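Local atomic coordinates of 8-demethyl-8-aminoriboflavin-5'-phosphate synthase (Streptomyces davawensis, PDB entry 5MLD), a protein that replaces the C-8 methyl group of riboflavin-5'-phosphate with an amino group, using glutamate as donor, in the biosynthesis of the antibiotic roseoflavin. Residues A2-T11 with I79-P90; Y123-M131 with M192-L203. One frame throughout, in Å; residues are numbered along the deposited sequence.

Contact 1. Residues A2-T11 with I79-P90. With 8DP (8-demethyl-8-aminoriboflavin-5'-phosphate), chain I.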
loop_
_atom_site.group_PDB
_atom_site.type_symbol
_atom_site.label_atom_id
_atom_site.label_comp_id
_atom_site.label_asym_id
_atom_site.label_seq_id
_atom_site.Cartn_x
_atom_site.Cartn_y
_atom_site.Cartn_z
ATOM N N ALA A 2 27.308 -10.700 23.471
ATOM C CA ALA A 2 26.432 -11.449 22.582
ATOM C C ALA A 2 25.550 -10.500 21.784
ATOM O O ALA A 2 25.362 -9.339 22.158
ATOM C CB ALA A 2 25.574 -12.428 23.373
ATOM N N LEU A 3 25.016 -11.004 20.678
ATOM C CA LEU A 3 24.043 -10.251 19.907
ATOM C C LEU A 3 22.744 -10.101 20.691
ATOM O O LEU A 3 22.403 -10.937 21.534
ATOM C CB LEU A 3 23.768 -10.955 18.581
ATOM C CG LEU A 3 24.980 -11.098 17.663
ATOM C CD1 LEU A 3 24.628 -12.068 16.569
ATOM C CD2 LEU A 3 25.307 -9.755 17.080
ATOM N N LYS A 4 22.012 -9.027 20.401
ATOM C CA LYS A 4 20.785 -8.707 21.116
ATOM C C LYS A 4 19.654 -8.510 20.125
ATOM O O LYS A 4 19.831 -7.849 19.098
ATOM C CB LYS A 4 20.927 -7.425 21.960
ATOM C CG LYS A 4 22.058 -7.476 22.964
ATOM C CD LYS A 4 22.311 -6.106 23.544
ATOM C CE LYS A 4 23.693 -6.042 24.169
ATOM N NZ LYS A 4 23.641 -5.740 25.628
ATOM N N ALA A 5 18.485 -9.055 20.464
ATOM C CA ALA A 5 17.260 -8.832 19.710
ATOM C C ALA A 5 16.297 -8.032 20.576
ATOM O O ALA A 5 16.030 -8.409 21.718
ATOM C CB ALA A 5 16.617 -10.155 19.300
ATOM N N LEU A 6 15.781 -6.937 20.031
ATOM C CA LEU A 6 14.825 -6.091 20.725
ATOM C C LEU A 6 13.483 -6.253 20.025
ATOM O O LEU A 6 13.378 -5.989 18.827
ATOM C CB LEU A 6 15.273 -4.634 20.717
ATOM C CG LEU A 6 14.288 -3.674 21.389
ATOM C CD1 LEU A 6 14.098 -4.028 22.884
ATOM C CD2 LEU A 6 14.744 -2.252 21.191
ATOM N N ILE A 7 12.472 -6.709 20.760
ATOM C CA ILE A 7 11.141 -6.953 20.204
ATOM C C ILE A 7 10.209 -5.909 20.788
ATOM O O ILE A 7 10.059 -5.838 22.008
ATOM C CB ILE A 7 10.639 -8.367 20.519
ATOM C CG1 ILE A 7 11.696 -9.405 20.081
ATOM C CG2 ILE A 7 9.284 -8.595 19.829
ATOM C CD1 ILE A 7 11.412 -10.848 20.518
ATOM N N LEU A 8 9.592 -5.098 19.930
ATOM C CA LEU A 8 8.716 -4.015 20.385
ATOM C C LEU A 8 7.274 -4.439 20.136
ATOM O O LEU A 8 6.828 -4.491 18.988
ATOM C CB LEU A 8 9.020 -2.700 19.664
ATOM C CG LEU A 8 10.463 -2.210 19.791
ATOM C CD1 LEU A 8 10.629 -0.881 19.045
ATOM C CD2 LEU A 8 10.850 -2.076 21.257
ATOM N N ASN A 9 6.553 -4.772 21.209
ATOM C CA ASN A 9 5.121 -5.014 21.095
ATOM C C ASN A 9 4.430 -3.659 21.024
ATOM O O ASN A 9 4.433 -2.901 22.002
ATOM C CB ASN A 9 4.603 -5.828 22.280
ATOM C CG ASN A 9 3.162 -6.207 22.107
ATOM O OD1 ASN A 9 2.447 -5.567 21.340
ATOM N ND2 ASN A 9 2.726 -7.251 22.800
ATOM N N THR A 10 3.819 -3.356 19.877
ATOM C CA THR A 10 3.222 -2.037 19.683
ATOM C C THR A 10 1.702 -2.052 19.855
ATOM O O THR A 10 1.013 -1.175 19.317
ATOM C CB THR A 10 3.632 -1.476 18.317
ATOM O OG1 THR A 10 3.250 -2.382 17.285
ATOM C CG2 THR A 10 5.176 -1.341 18.251
ATOM N N THR A 11 1.178 -3.017 20.613
ATOM C CA THR A 11 -0.234 -3.019 20.974
ATOM C C THR A 11 -0.624 -1.719 21.677
ATOM O O THR A 11 0.193 -1.066 22.334
ATOM C CB THR A 11 -0.544 -4.205 21.898
ATOM O OG1 THR A 11 -1.932 -4.189 22.241
ATOM C CG2 THR A 11 0.281 -4.121 23.187
ATOM N N ILE A 79 17.296 0.713 21.031
ATOM C CA ILE A 79 17.267 0.438 19.600
ATOM C C ILE A 79 18.663 0.569 19.006
ATOM O O ILE A 79 19.070 -0.226 18.153
ATOM C CB ILE A 79 16.268 1.376 18.902
ATOM C CG1 ILE A 79 14.846 1.106 19.396
ATOM C CG2 ILE A 79 16.368 1.227 17.405
ATOM C CD1 ILE A 79 13.850 2.174 18.965
ATOM N N ARG A 80 19.420 1.572 19.446
ATOM C CA ARG A 80 20.787 1.719 18.956
ATOM C C ARG A 80 21.645 0.520 19.332
ATOM O O ARG A 80 22.539 0.125 18.574
ATOM C CB ARG A 80 21.418 2.987 19.515
ATOM C CG ARG A 80 20.901 4.253 18.906
ATOM C CD ARG A 80 21.567 5.414 19.609
ATOM N NE ARG A 80 21.727 6.545 18.711
ATOM C CZ ARG A 80 22.723 6.650 17.839
ATOM N NH1 ARG A 80 23.642 5.695 17.753
ATOM N NH2 ARG A 80 22.802 7.708 17.057
ATOM N N GLU A 81 21.402 -0.057 20.504
ATOM C CA GLU A 81 22.213 -1.172 20.970
ATOM C C GLU A 81 21.794 -2.518 20.392
ATOM O O GLU A 81 22.602 -3.452 20.403
ATOM C CB GLU A 81 22.173 -1.256 22.497
ATOM C CG GLU A 81 22.728 -0.036 23.206
ATOM C CD GLU A 81 22.492 -0.100 24.714
ATOM O OE1 GLU A 81 22.417 -1.223 25.259
ATOM O OE2 GLU A 81 22.380 0.965 25.360
ATOM N N ALA A 82 20.567 -2.650 19.900
ATOM C CA ALA A 82 20.076 -3.953 19.476
ATOM C C ALA A 82 20.591 -4.286 18.079
ATOM O O ALA A 82 20.553 -3.449 17.172
ATOM C CB ALA A 82 18.551 -3.980 19.494
ATOM N N ASP A 83 21.063 -5.519 17.913
ATOM C CA ASP A 83 21.518 -5.969 16.606
ATOM C C ASP A 83 20.352 -6.388 15.728
ATOM O O ASP A 83 20.427 -6.260 14.499
ATOM C CB ASP A 83 22.513 -7.113 16.790
ATOM C CG ASP A 83 23.602 -6.750 17.770
ATOM O OD1 ASP A 83 24.501 -5.994 17.352
ATOM O OD2 ASP A 83 23.547 -7.178 18.953
ATOM N N ILE A 84 19.269 -6.865 16.340
ATOM C CA ILE A 84 18.048 -7.220 15.629
ATOM C C ILE A 84 16.916 -6.389 16.226
ATOM O O ILE A 84 16.792 -6.296 17.451
ATOM C CB ILE A 84 17.735 -8.723 15.745
ATOM C CG1 ILE A 84 18.834 -9.577 15.092
ATOM C CG2 ILE A 84 16.414 -9.021 15.072
ATOM C CD1 ILE A 84 18.800 -11.008 15.521
ATOM N N LEU A 85 16.111 -5.768 15.360
ATOM C CA LEU A 85 14.905 -5.055 15.767
ATOM C C LEU A 85 13.708 -5.798 15.187
ATOM O O LEU A 85 13.594 -5.937 13.969
ATOM C CB LEU A 85 14.922 -3.601 15.281
ATOM C CG LEU A 85 13.633 -2.844 15.647
ATOM C CD1 LEU A 85 13.544 -2.673 17.157
ATOM C CD2 LEU A 85 13.548 -1.490 14.977
ATOM N N VAL A 86 12.861 -6.336 16.047
ATOM C CA VAL A 86 11.630 -6.974 15.608
ATOM C C VAL A 86 10.492 -6.066 16.020
ATOM O O VAL A 86 10.239 -5.897 17.222
ATOM C CB VAL A 86 11.446 -8.366 16.217
ATOM C CG1 VAL A 86 10.107 -8.950 15.754
ATOM C CG2 VAL A 86 12.637 -9.273 15.863
ATOM N N ILE A 87 9.782 -5.505 15.045
ATOM C CA ILE A 87 8.531 -4.816 15.348
ATOM C C ILE A 87 7.433 -5.870 15.412
ATOM O O ILE A 87 7.250 -6.650 14.472
ATOM C CB ILE A 87 8.201 -3.743 14.301
ATOM C CG1 ILE A 87 9.325 -2.700 14.169
ATOM C CG2 ILE A 87 6.846 -3.096 14.642
ATOM C CD1 ILE A 87 9.541 -1.857 15.393
ATOM N N ALA A 88 6.718 -5.915 16.523
ATOM C CA ALA A 88 5.655 -6.898 16.703
ATOM C C ALA A 88 4.368 -6.096 16.821
ATOM O O ALA A 88 4.045 -5.588 17.899
ATOM C CB ALA A 88 5.897 -7.783 17.920
ATOM N N THR A 89 3.636 -5.990 15.720
ATOM C CA THR A 89 2.558 -5.026 15.714
ATOM C C THR A 89 1.220 -5.685 15.409
ATOM O O THR A 89 1.120 -6.529 14.510
ATOM C CB THR A 89 2.829 -3.897 14.694
ATOM O OG1 THR A 89 1.780 -2.925 14.782
ATOM C CG2 THR A 89 2.936 -4.432 13.251
ATOM N N PRO A 90 0.175 -5.325 16.146
ATOM C CA PRO A 90 -1.176 -5.557 15.638
ATOM C C PRO A 90 -1.368 -4.732 14.376
ATOM O O PRO A 90 -0.629 -3.779 14.106
ATOM C CB PRO A 90 -2.085 -5.059 16.771
ATOM C CG PRO A 90 -1.205 -4.786 17.934
ATOM C CD PRO A 90 0.179 -4.563 17.406
HETATM C C4 8DP I . -6.602 -6.213 15.186
HETATM C C5 8DP I . -8.009 -6.147 14.581
HETATM C C8 8DP I . -8.900 -2.153 15.776
HETATM N N3 8DP I . -7.906 -2.852 11.797
HETATM C C2 8DP I . -5.701 -7.509 17.229
HETATM N N2 8DP I . -9.245 -1.845 17.141
HETATM N N1 8DP I . -8.005 -4.984 13.598
HETATM C C6 8DP I . -8.264 -3.720 14.018
HETATM O O6 8DP I . -7.676 -6.251 17.370
HETATM N N4 8DP I . -7.411 -6.453 11.861
HETATM C C12 8DP I . -8.236 -2.648 13.099
HETATM C C13 8DP I . -7.679 -5.197 12.297
HETATM C C14 8DP I . -7.624 -4.123 11.397
HETATM C C15 8DP I . -7.284 -4.403 10.067
HETATM C C16 8DP I . -7.094 -6.668 10.600
HETATM C C1 8DP I . -5.246 -7.133 18.643
HETATM C C3 8DP I . -6.443 -6.275 16.713
HETATM C C7 8DP I . -8.627 -3.475 15.367
HETATM C C9 8DP I . -8.854 -1.087 14.831
HETATM O O1 8DP I . -1.863 -7.295 20.543
HETATM P P1 8DP I . -3.331 -6.862 20.341
HETATM O O2 8DP I . -4.241 -7.622 21.369
HETATM O O3 8DP I . -3.502 -5.356 20.490
HETATM O O4 8DP I . -3.796 -7.322 18.864
HETATM O O5 8DP I . -4.590 -7.873 16.488
HETATM O O7 8DP I . -5.569 -6.213 14.490
HETATM C C10 8DP I . -9.151 0.337 15.250
HETATM C C11 8DP I . -8.521 -1.341 13.525
HETATM O O8 8DP I . -7.199 -3.384 9.120
HETATM N N5 8DP I . -7.023 -5.665 9.705
HETATM O O9 8DP I . -6.796 -7.969 10.123
HETATM O O HOH W 1 24.907 -6.610 20.997
#

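Contact 2. Residues Y123-M131 with M192-L203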
loop_
_atom_site.group_PDB
_atom_site.type_symbol
_atom_site.label_atom_id
_atom_site.label_comp_id
_atom_site.label_asym_id
_atom_site.label_seq_id
_atom_site.Cartn_x
_atom_site.Cartn_y
_atom_site.Cartn_z
ATOM N N TYR A 123 22.862 1.415 10.509
ATOM C CA TYR A 123 23.503 0.511 9.561
ATOM C C TYR A 123 24.027 -0.743 10.251
ATOM O O TYR A 123 24.425 -0.721 11.421
ATOM C CB TYR A 123 24.652 1.227 8.841
ATOM C CG TYR A 123 24.306 1.552 7.398
ATOM C CD1 TYR A 123 23.298 2.457 7.101
ATOM C CD2 TYR A 123 24.986 0.962 6.345
ATOM C CE1 TYR A 123 22.969 2.758 5.798
ATOM C CE2 TYR A 123 24.669 1.256 5.037
ATOM C CZ TYR A 123 23.662 2.152 4.766
ATOM O OH TYR A 123 23.324 2.453 3.468
ATOM N N ASN A 124 24.021 -1.849 9.500
ATOM C CA ASN A 124 24.493 -3.173 9.897
ATOM C C ASN A 124 23.587 -3.869 10.892
ATOM O O ASN A 124 23.980 -4.905 11.458
ATOM C CB ASN A 124 25.921 -3.116 10.437
ATOM C CG ASN A 124 26.828 -2.469 9.448
ATOM O OD1 ASN A 124 26.990 -2.986 8.350
ATOM N ND2 ASN A 124 27.358 -1.299 9.783
ATOM N N LYS A 125 22.385 -3.350 11.111
ATOM C CA LYS A 125 21.409 -4.048 11.935
ATOM C C LYS A 125 20.431 -4.815 11.048
ATOM O O LYS A 125 20.410 -4.676 9.820
ATOM C CB LYS A 125 20.695 -3.052 12.854
ATOM C CG LYS A 125 21.655 -2.360 13.820
ATOM C CD LYS A 125 20.923 -1.290 14.605
ATOM C CE LYS A 125 21.870 -0.585 15.549
ATOM N NZ LYS A 125 22.468 -1.521 16.519
ATOM N N VAL A 126 19.635 -5.671 11.676
ATOM C CA VAL A 126 18.737 -6.570 10.955
ATOM C C VAL A 126 17.336 -6.383 11.511
ATOM O O VAL A 126 17.166 -6.220 12.724
ATOM C CB VAL A 126 19.190 -8.040 11.088
ATOM C CG1 VAL A 126 18.165 -8.979 10.490
ATOM C CG2 VAL A 126 20.547 -8.246 10.417
ATOM N N ALA A 127 16.341 -6.379 10.626
ATOM C CA ALA A 127 14.948 -6.191 11.004
ATOM C C ALA A 127 14.128 -7.437 10.702
ATOM O O ALA A 127 14.339 -8.114 9.690
ATOM C CB ALA A 127 14.326 -4.987 10.282
ATOM N N GLY A 128 13.188 -7.726 11.607
ATOM C CA GLY A 128 12.164 -8.713 11.361
ATOM C C GLY A 128 10.830 -8.152 11.810
ATOM O O GLY A 128 10.753 -7.068 12.392
ATOM N N LEU A 129 9.780 -8.911 11.545
ATOM C CA LEU A 129 8.443 -8.397 11.777
ATOM C C LEU A 129 7.563 -9.528 12.286
ATOM O O LEU A 129 7.600 -10.630 11.734
ATOM C CB LEU A 129 7.903 -7.820 10.476
ATOM C CG LEU A 129 6.733 -6.869 10.490
ATOM C CD1 LEU A 129 7.059 -5.649 11.353
ATOM C CD2 LEU A 129 6.537 -6.468 9.063
ATOM N N LEU A 130 6.803 -9.261 13.350
ATOM C CA LEU A 130 5.707 -10.118 13.791
ATOM C C LEU A 130 4.415 -9.314 13.705
ATOM O O LEU A 130 4.367 -8.173 14.175
ATOM C CB LEU A 130 5.924 -10.612 15.223
ATOM C CG LEU A 130 7.184 -11.454 15.478
ATOM C CD1 LEU A 130 7.332 -11.709 16.950
ATOM C CD2 LEU A 130 7.151 -12.793 14.701
ATOM N N MET A 131 3.370 -9.884 13.097
ATOM C CA MET A 131 2.128 -9.131 12.926
ATOM C C MET A 131 0.928 -9.990 13.295
ATOM O O MET A 131 0.925 -11.210 13.092
ATOM C CB MET A 131 1.959 -8.620 11.488
ATOM C CG MET A 131 2.935 -7.544 11.070
ATOM S SD MET A 131 2.876 -7.327 9.291
ATOM C CE MET A 131 3.608 -8.835 8.685
ATOM N N MET A 192 11.667 -16.756 10.324
ATOM C CA MET A 192 12.110 -15.403 10.611
ATOM C C MET A 192 13.237 -15.400 11.630
ATOM O O MET A 192 14.226 -14.682 11.461
ATOM C CB MET A 192 10.929 -14.570 11.105
ATOM C CG MET A 192 11.226 -13.108 11.301
ATOM S SD MET A 192 11.923 -12.722 12.918
ATOM C CE MET A 192 10.763 -13.497 14.037
ATOM N N VAL A 193 13.098 -16.186 12.705
ATOM C CA VAL A 193 14.138 -16.209 13.735
ATOM C C VAL A 193 15.440 -16.775 13.173
ATOM O O VAL A 193 16.529 -16.228 13.403
ATOM C CB VAL A 193 13.659 -17.011 14.953
ATOM C CG1 VAL A 193 14.830 -17.237 15.939
ATOM C CG2 VAL A 193 12.527 -16.262 15.624
ATOM N N ALA A 194 15.346 -17.885 12.445
ATOM C CA ALA A 194 16.553 -18.495 11.890
ATOM C C ALA A 194 17.275 -17.530 10.955
ATOM O O ALA A 194 18.506 -17.390 11.017
ATOM C CB ALA A 194 16.202 -19.792 11.163
ATOM N N ASN A 195 16.526 -16.836 10.099
ATOM C CA ASN A 195 17.155 -16.007 9.072
ATOM C C ASN A 195 17.646 -14.669 9.626
ATOM O O ASN A 195 18.747 -14.228 9.278
ATOM C CB ASN A 195 16.182 -15.773 7.906
ATOM C CG ASN A 195 15.939 -17.011 7.067
ATOM O OD1 ASN A 195 16.652 -18.010 7.175
ATOM N ND2 ASN A 195 14.938 -16.939 6.200
ATOM N N THR A 196 16.863 -13.998 10.493
ATOM C CA THR A 196 17.381 -12.772 11.108
ATOM C C THR A 196 18.614 -13.058 11.948
ATOM O O THR A 196 19.540 -12.243 11.990
ATOM C CB THR A 196 16.331 -12.081 11.978
ATOM O OG1 THR A 196 15.841 -12.995 12.975
ATOM C CG2 THR A 196 15.185 -11.613 11.110
ATOM N N SER A 197 18.627 -14.187 12.652
ATOM C CA SER A 197 19.785 -14.530 13.478
ATOM C C SER A 197 21.034 -14.731 12.627
ATOM O O SER A 197 22.118 -14.236 12.970
ATOM C CB SER A 197 19.494 -15.782 14.298
ATOM O OG SER A 197 18.419 -15.545 15.196
ATOM N N HIS A 198 20.904 -15.473 11.524
ATOM C CA HIS A 198 22.044 -15.694 10.638
ATOM C C HIS A 198 22.570 -14.377 10.080
ATOM O O HIS A 198 23.775 -14.096 10.126
ATOM C CB HIS A 198 21.660 -16.633 9.494
ATOM C CG HIS A 198 22.778 -16.862 8.527
ATOM N ND1 HIS A 198 23.818 -17.729 8.792
ATOM C CD2 HIS A 198 23.046 -16.307 7.320
ATOM C CE1 HIS A 198 24.665 -17.719 7.776
ATOM N NE2 HIS A 198 24.226 -16.858 6.874
ATOM N N LEU A 199 21.677 -13.547 9.545
ATOM C CA LEU A 199 22.144 -12.304 8.945
ATOM C C LEU A 199 22.763 -11.376 9.982
ATOM O O LEU A 199 23.709 -10.638 9.671
ATOM C CB LEU A 199 20.987 -11.630 8.213
ATOM C CG LEU A 199 21.261 -10.350 7.430
ATOM C CD1 LEU A 199 22.317 -10.593 6.359
ATOM C CD2 LEU A 199 19.987 -9.860 6.776
ATOM N N ALA A 200 22.265 -11.407 11.225
ATOM C CA ALA A 200 22.869 -10.575 12.258
ATOM C C ALA A 200 24.298 -11.024 12.544
ATOM O O ALA A 200 25.200 -10.188 12.669
ATOM C CB ALA A 200 22.037 -10.612 13.543
ATOM N N ARG A 201 24.518 -12.340 12.649
ATOM C CA ARG A 201 25.875 -12.842 12.866
ATOM C C ARG A 201 26.777 -12.477 11.694
ATOM O O ARG A 201 27.935 -12.089 11.891
ATOM C CB ARG A 201 25.865 -14.358 13.082
ATOM C CG ARG A 201 25.280 -14.802 14.422
ATOM C CD ARG A 201 25.443 -16.301 14.661
ATOM N NE ARG A 201 24.567 -17.093 13.800
ATOM C CZ ARG A 201 23.391 -17.591 14.179
ATOM N NH1 ARG A 201 22.946 -17.398 15.415
ATOM N NH2 ARG A 201 22.663 -18.299 13.326
ATOM N N MET A 202 26.258 -12.585 10.468
ATOM C CA MET A 202 27.012 -12.167 9.287
ATOM C C MET A 202 27.438 -10.709 9.381
ATOM O O MET A 202 28.613 -10.376 9.180
ATOM C CB MET A 202 26.176 -12.365 8.022
ATOM C CG MET A 202 25.902 -13.792 7.611
ATOM S SD MET A 202 24.809 -13.753 6.165
ATOM C CE MET A 202 25.894 -13.051 4.922
ATOM N N LEU A 203 26.486 -9.810 9.652
ATOM C CA LEU A 203 26.808 -8.389 9.641
ATOM C C LEU A 203 27.692 -7.991 10.811
ATOM O O LEU A 203 28.396 -6.978 10.723
ATOM C CB LEU A 203 25.516 -7.567 9.635
ATOM C CG LEU A 203 24.767 -7.574 8.307
ATOM C CD1 LEU A 203 23.415 -6.902 8.484
ATOM C CD2 LEU A 203 25.573 -6.853 7.237
#

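Contact 1. Residues A2-T11 with I79-P90
L6 lays its CB against the methyl of A82, with L6 CB 3.6 Å from A82 CB. Its CD2 branch goes on to I79 at the end of helix 72-81, 3.8 Å from I79 CG1. CG stands anti to the backbone N (chi1 178°), which carries the branch toward the helix. L8 lies on the same face of the sheet. Its CD1 is 3.9 Å from L85 CD1 and equally near I87 CD1. On the other face I7 and V86 run side by side, pointing the same way. Strands 4-9 and 84-90 are parallel, and backbone bonds alternate between them from K4 to T10. At the start of the strand D83 OD2 accepts K4 N at 2.8 Å through its anti lone pair, beside the bond from I84 N to K4 O. A water bridges A2 O and D83 OD2. At the other end N9 OD1 accepts T11 N at 2.9 Å and closes an Asx turn. T11 OG1 donates to the phosphate oxygen O3 of 8DP at 2.6 Å. P90 CG is 3.5 Å from the same O3. S19, Q20 and T21 also hold the ligand. Backbone bonds thus join the middle of the pair, and aliphatic side chains cover both faces. The loop after strand 4-9 presents the T11 hydroxyl to the flavin phosphate, while P90 packs beside it, as in flavodoxin-like folds.

Contact 2. Residues Y123-M131 with M192-L203
V126 points its CB from the strand at helix 192-203, and both its methyls land on the helix. CG1 is anti to the backbone N (chi1 173°), which turns it toward T196. There it is 3.9 Å from T196 CB and 3.8 Å from T196 O. CG2 reaches the next turn of the helix. It lies 3.7 Å from L199 CG and also touches the backbone N of A200. V126 CG2 also meets the end of L203, 3.7 Å from L203 CD1. V126 therefore sits among side chains from successive turns. L203 also covers the loop before the strand, with its CB 3.6 Å from N124 O. Further along, G128 presents its CA to M192 SD and T196 CG2, both on the helix side. This bare backbone lets T196 and M192 come close to the strand. M192 bends at chi2 (-86°) and chi3, and its CE meets L130 CD2 at 3.7 Å. These two side chains cross at about a right angle. T196 turns its methyl to the strand and its hydroxyl to the helix. T196 OG1 donates to M192 O at 2.8 Å, on the face of that carbonyl opposite T196 N. Y32 OH is a further partner of T196 OG1, so this buried hydroxyl is well satisfied. The packing between strand and helix is mainly apolar. Helix segment 192-203 runs nearly antiparallel to strand 125-131 and covers one face of it. A127 and L129 point to the other face, where helix 138-152 lies. Helix 20-34 flanks M192 through Y32, and N195 and H198 bind a second subunit. Strand 125-132 is thus held between helices on both faces, the layered arrangement of a flavodoxin-like fold.

How the contacts relate
Contact 1 comes first along the chain and closes before contact 2 opens. Their centres lie about 10 Å apart. They share one sheet, in which strand 84-92 runs between strands 4-9 and 125-132. Contact 1 is a strand pair inside this sheet; contact 2 is the packing of a helix on it. They meet where T89 N lies 2.8 Å from L130 O, a probable hydrogen bond, and where K125 NZ reaches R80 O. L3 also packs against R201 of helix 183-205. Contact 1 ends at the flavin phosphate, and strand 125-132 leads to C132-D136, which also bind FMN. The shared sheet thus brings both strand ends to the flavin site.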